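Side-chain contacts in anopheles gambiae adenosine kinase (Anopheles gambiae, PDB 3LOO), which catalyses the phosphorylation of adenosine to AMP, with ATP as the usual phosphate donor, as an adenosine kinase of the pfkB carbohydrate kinase family: residues A90-I93 with L94-P97; A198-A201 with A202-R206. All blocks are in the same frame, centred on the assembly; numbering follows the deposited sequence.

Interaction 1. Residues A90-I93 with L94-P97; sequences AQWI and LQRP
Leu94 donates its backbone N to Ala90 O at 2.9 Å, an i to i+4 bond that carries the helical pattern to the end of the helix. Its side chain lies beside the same carbonyl: Leu94 CB comes to 3.3 Å from Ala90 O and CD2 to 3.5 Å, so this oxygen, already holding an N-H, is also flanked by aliphatic carbon. The Leu94 side chain packs on Ala325 and Leu328 of helix 315-328, and Ile93 touches that helix and helix 333-350.

Gln95 makes the last such bond, N to Gln91 O at 2.8 Å, and then leaves helical geometry with a positive phi of 55°. The turn ends helix 82-94, one of the helices of the alpha/beta pfkB kinase fold, and starts the short connection into strand 100-107. The Gln95 side chain doubles back beside Trp92: CG lies next to the backbone N (chi1 -65°), which puts it 3.3 Å from Trp92 O, and a bend at chi2 carries the chain on beside Trp92. The two side chains lie side by side and point the same way, with the planes of ring and amide 89° apart. Trp92 itself is anchored through NE1 to Gly357 O and meets Phe355 edge-to-face.

Arg96 brings its backbone round to the end of the Gln91 side chain, where Gln91 CD is 3.6 Å from Arg96 O. That carbonyl accepts a hydrogen bond from Thr99 OG1, while the Arg96 guanidinium heads away to a salt bridge with Asp23. At Pro97, CA passes alongside the terminal amide of Gln91.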
loop_
_atom_site.group_PDB
_atom_site.type_symbol
_atom_site.label_atom_id
_atom_site.label_comp_id
_atom_site.label_asym_id
_atom_site.label_seq_id
_atom_site.Cartn_x
_atom_site.Cartn_y
_atom_site.Cartn_z
ATOM N N ALA A 90 8.599 -4.768 5.601
ATOM C CA ALA A 90 9.839 -4.041 5.798
ATOM C C ALA A 90 10.499 -4.232 7.193
ATOM O O ALA A 90 11.722 -4.388 7.291
ATOM C CB ALA A 90 9.637 -2.536 5.513
ATOM N N GLN A 91 9.708 -4.175 8.260
ATOM C CA GLN A 91 10.207 -4.432 9.605
ATOM C C GLN A 91 10.704 -5.883 9.805
ATOM O O GLN A 91 11.744 -6.133 10.467
ATOM C CB GLN A 91 9.112 -4.085 10.612
ATOM C CG GLN A 91 9.066 -2.612 10.916
ATOM C CD GLN A 91 10.317 -2.118 11.678
ATOM O OE1 GLN A 91 11.112 -2.904 12.215
ATOM N NE2 GLN A 91 10.463 -0.824 11.744
ATOM N N TRP A 92 9.986 -6.823 9.212
ATOM C CA TRP A 92 10.347 -8.221 9.349
ATOM C C TRP A 92 11.734 -8.421 8.746
ATOM O O TRP A 92 12.617 -9.038 9.362
ATOM C CB TRP A 92 9.303 -9.125 8.693
ATOM C CG TRP A 92 9.796 -10.542 8.587
ATOM C CD1 TRP A 92 10.067 -11.410 9.628
ATOM C CD2 TRP A 92 10.096 -11.252 7.392
ATOM N NE1 TRP A 92 10.514 -12.618 9.140
ATOM C CE2 TRP A 92 10.545 -12.548 7.771
ATOM C CE3 TRP A 92 10.030 -10.930 6.032
ATOM C CZ2 TRP A 92 10.940 -13.510 6.834
ATOM C CZ3 TRP A 92 10.413 -11.903 5.095
ATOM C CH2 TRP A 92 10.862 -13.176 5.511
ATOM N N ILE A 93 11.943 -7.854 7.560
ATOM C CA ILE A 93 13.256 -7.893 6.897
ATOM C C ILE A 93 14.325 -7.117 7.699
ATOM O O ILE A 93 15.428 -7.603 7.915
ATOM C CB ILE A 93 13.154 -7.393 5.424
ATOM C CG1 ILE A 93 12.202 -8.302 4.618
ATOM C CG2 ILE A 93 14.559 -7.267 4.759
ATOM C CD1 ILE A 93 11.776 -7.745 3.307
ATOM N N LEU A 94 13.995 -5.928 8.175
ATOM C CA LEU A 94 14.965 -5.137 8.912
ATOM C C LEU A 94 15.426 -5.804 10.214
ATOM O O LEU A 94 16.603 -5.693 10.582
ATOM C CB LEU A 94 14.367 -3.777 9.242
ATOM C CG LEU A 94 14.737 -2.477 8.502
ATOM C CD1 LEU A 94 15.596 -2.591 7.228
ATOM C CD2 LEU A 94 13.499 -1.554 8.350
ATOM N N GLN A 95 14.515 -6.473 10.928
ATOM C CA GLN A 95 14.846 -7.011 12.260
ATOM C C GLN A 95 15.387 -5.914 13.191
ATOM O O GLN A 95 16.362 -6.092 13.921
ATOM C CB GLN A 95 15.841 -8.173 12.135
ATOM C CG GLN A 95 15.246 -9.415 11.399
ATOM C CD GLN A 95 14.161 -10.127 12.213
ATOM O OE1 GLN A 95 13.027 -10.340 11.740
ATOM N NE2 GLN A 95 14.499 -10.507 13.446
ATOM N N ARG A 96 14.781 -4.746 13.129
ATOM C CA ARG A 96 15.165 -3.675 14.026
ATOM C C ARG A 96 13.891 -2.903 14.265
ATOM O O ARG A 96 13.505 -2.085 13.409
ATOM C CB ARG A 96 16.272 -2.801 13.433
ATOM C CG ARG A 96 16.632 -1.679 14.352
ATOM C CD ARG A 96 17.455 -0.601 13.639
ATOM N NE ARG A 96 17.821 0.384 14.647
ATOM C CZ ARG A 96 16.981 1.219 15.238
ATOM N NH1 ARG A 96 15.683 1.232 14.914
ATOM N NH2 ARG A 96 17.437 2.061 16.154
ATOM N N PRO A 97 13.236 -3.165 15.414
ATOM C CA PRO A 97 11.966 -2.557 15.743
ATOM C C PRO A 97 12.024 -1.031 15.747
ATOM O O PRO A 97 13.082 -0.427 16.046
ATOM C CB PRO A 97 11.656 -3.116 17.156
ATOM C CG PRO A 97 12.342 -4.471 17.192
ATOM C CD PRO A 97 13.636 -4.187 16.416
#

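Interaction 2. Residues A198-A201 with A202-R206; sequences AKEA and AATGR
A Schellman motif closes helix 187-203, the helix of the beta-alpha-beta crossover between strands 179-183 and 207-211. Ordinary helical bonds run up to it: Ala202 N to Ala198 O, then Ala203 N to Lys199 O, with Ala203 CB lying 3.2 Å from Lys199 O. Gly205, at positive phi, is the C-prime residue and turns the chain back, allowing Arg206 N to reach Ala201 O at 2.7 Å while Gly205 N bonds to Ala202 O at 3.1 Å. Ala201 O also takes the N-H of Thr204, which stands above the carbonyl plane, 67° out of it, on the opposite face from Arg206 N. On the inner side Ala201 CB packs against Phe180 and Phe208 of the two flanking strands.

The polar side chains add a second layer to this ending. Thr204 OG1 sits between its own backbone N and carbonyl carbon (chi1 55°), a rotation that sets it against the helix end, where it donates to Glu200 O at 2.8 Å. Thr204 OG1 in turn accepts from Arg206 NE at 2.8 Å, lying in the guanidinium plane, in a fairly straight bond; a weak one from Arg206 NH2 joins it. The threonine hydroxyl thus links the last turn to the arginine, whose NH1 is taken by Leu174 O and Ala177 O. The charge pairing with Glu200 is probably slight: its carboxylate is turned 82° from the guanidinium and the salt bridge is long, Glu200 OE2 to Arg206 NH2 4.0 Å. Closer than either carboxylate oxygen is its methylene, with Glu200 CG 3.5 Å from Arg206 NH2 at the guanidinium edge.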
loop_
_atom_site.group_PDB
_atom_site.type_symbol
_atom_site.label_atom_id
_atom_site.label_comp_id
_atom_site.label_asym_id
_atom_site.label_seq_id
_atom_site.Cartn_x
_atom_site.Cartn_y
_atom_site.Cartn_z
ATOM N N ALA A 198 3.789 15.357 1.474
ATOM C CA ALA A 198 4.571 15.341 0.225
ATOM C C ALA A 198 5.278 16.663 -0.072
ATOM O O ALA A 198 6.435 16.668 -0.516
ATOM C CB ALA A 198 3.687 14.865 -1.001
ATOM N N LYS A 199 4.593 17.779 0.177
ATOM C CA LYS A 199 5.201 19.102 -0.005
ATOM C C LYS A 199 6.368 19.370 0.973
ATOM O O LYS A 199 7.396 19.920 0.575
ATOM C CB LYS A 199 4.139 20.199 0.149
ATOM C CG LYS A 199 3.247 20.366 -1.092
ATOM C CD LYS A 199 2.147 21.372 -0.786
ATOM C CE LYS A 199 1.297 21.678 -2.019
ATOM N NZ LYS A 199 0.101 22.525 -1.612
ATOM N N GLU A 200 6.192 18.980 2.232
ATOM C CA GLU A 200 7.241 19.130 3.231
ATOM C C GLU A 200 8.429 18.249 2.876
ATOM O O GLU A 200 9.596 18.680 3.010
ATOM C CB GLU A 200 6.716 18.855 4.643
ATOM C CG GLU A 200 7.813 18.896 5.768
ATOM C CD GLU A 200 8.388 20.313 6.064
ATOM O OE1 GLU A 200 8.060 21.294 5.364
ATOM O OE2 GLU A 200 9.181 20.430 7.024
ATOM N N ALA A 201 8.152 17.038 2.373
ATOM C CA ALA A 201 9.224 16.166 1.926
ATOM C C ALA A 201 10.045 16.782 0.784
ATOM O O ALA A 201 11.290 16.804 0.840
ATOM C CB ALA A 201 8.684 14.756 1.518
ATOM N N ALA A 202 9.371 17.232 -0.280
ATOM C CA ALA A 202 10.071 17.820 -1.452
ATOM C C ALA A 202 10.906 19.026 -1.024
ATOM O O ALA A 202 12.028 19.160 -1.465
ATOM C CB ALA A 202 9.072 18.242 -2.539
ATOM N N ALA A 203 10.330 19.865 -0.164
ATOM C CA ALA A 203 10.913 21.120 0.308
ATOM C C ALA A 203 12.146 20.870 1.185
ATOM O O ALA A 203 12.949 21.778 1.371
ATOM C CB ALA A 203 9.878 21.892 1.103
ATOM N N THR A 204 12.289 19.654 1.727
ATOM C CA THR A 204 13.411 19.351 2.598
ATOM C C THR A 204 14.262 18.271 1.959
ATOM O O THR A 204 15.106 17.664 2.623
ATOM C CB THR A 204 12.968 18.871 3.995
ATOM O OG1 THR A 204 12.078 17.757 3.849
ATOM C CG2 THR A 204 12.274 19.950 4.766
ATOM N N GLY A 205 14.033 18.035 0.677
ATOM C CA GLY A 205 14.750 17.019 -0.077
ATOM C C GLY A 205 14.563 15.563 0.349
ATOM O O GLY A 205 15.366 14.721 -0.015
ATOM N N ARG A 206 13.511 15.237 1.102
ATOM C CA ARG A 206 13.291 13.829 1.488
ATOM C C ARG A 206 12.423 13.040 0.475
ATOM O O ARG A 206 11.698 13.630 -0.322
ATOM C CB ARG A 206 12.741 13.758 2.917
ATOM C CG ARG A 206 13.755 14.327 3.985
ATOM C CD ARG A 206 13.146 14.443 5.357
ATOM N NE ARG A 206 12.169 15.508 5.464
ATOM C CZ ARG A 206 11.329 15.681 6.478
ATOM N NH1 ARG A 206 11.305 14.829 7.521
ATOM N NH2 ARG A 206 10.504 16.722 6.447
#

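Both interactions are helix C-terminal ends that lead into strands of the same nine-stranded mixed sheet: residues 90-97 run from helix 82-94 towards strand 100-107, while residues 198-206 run from helix 187-203 into strand 207-211. Those two strands are parallel, with 26-29 and 179-183 between them. Interaction 1 comes first along the chain, and interaction 2 follows about a hundred residues later. Their centres lie 25 Å apart and their nearest atoms about 16 Å, so they do not touch. In interaction 1 the Ile93 side chain is about 12 Å from the bound bis(adenosine)-5'-tetraphosphate; interaction 2 lies in the crossover from strand 179-183 to strand 207-211, its centre about 20 Å from the centre of the chain.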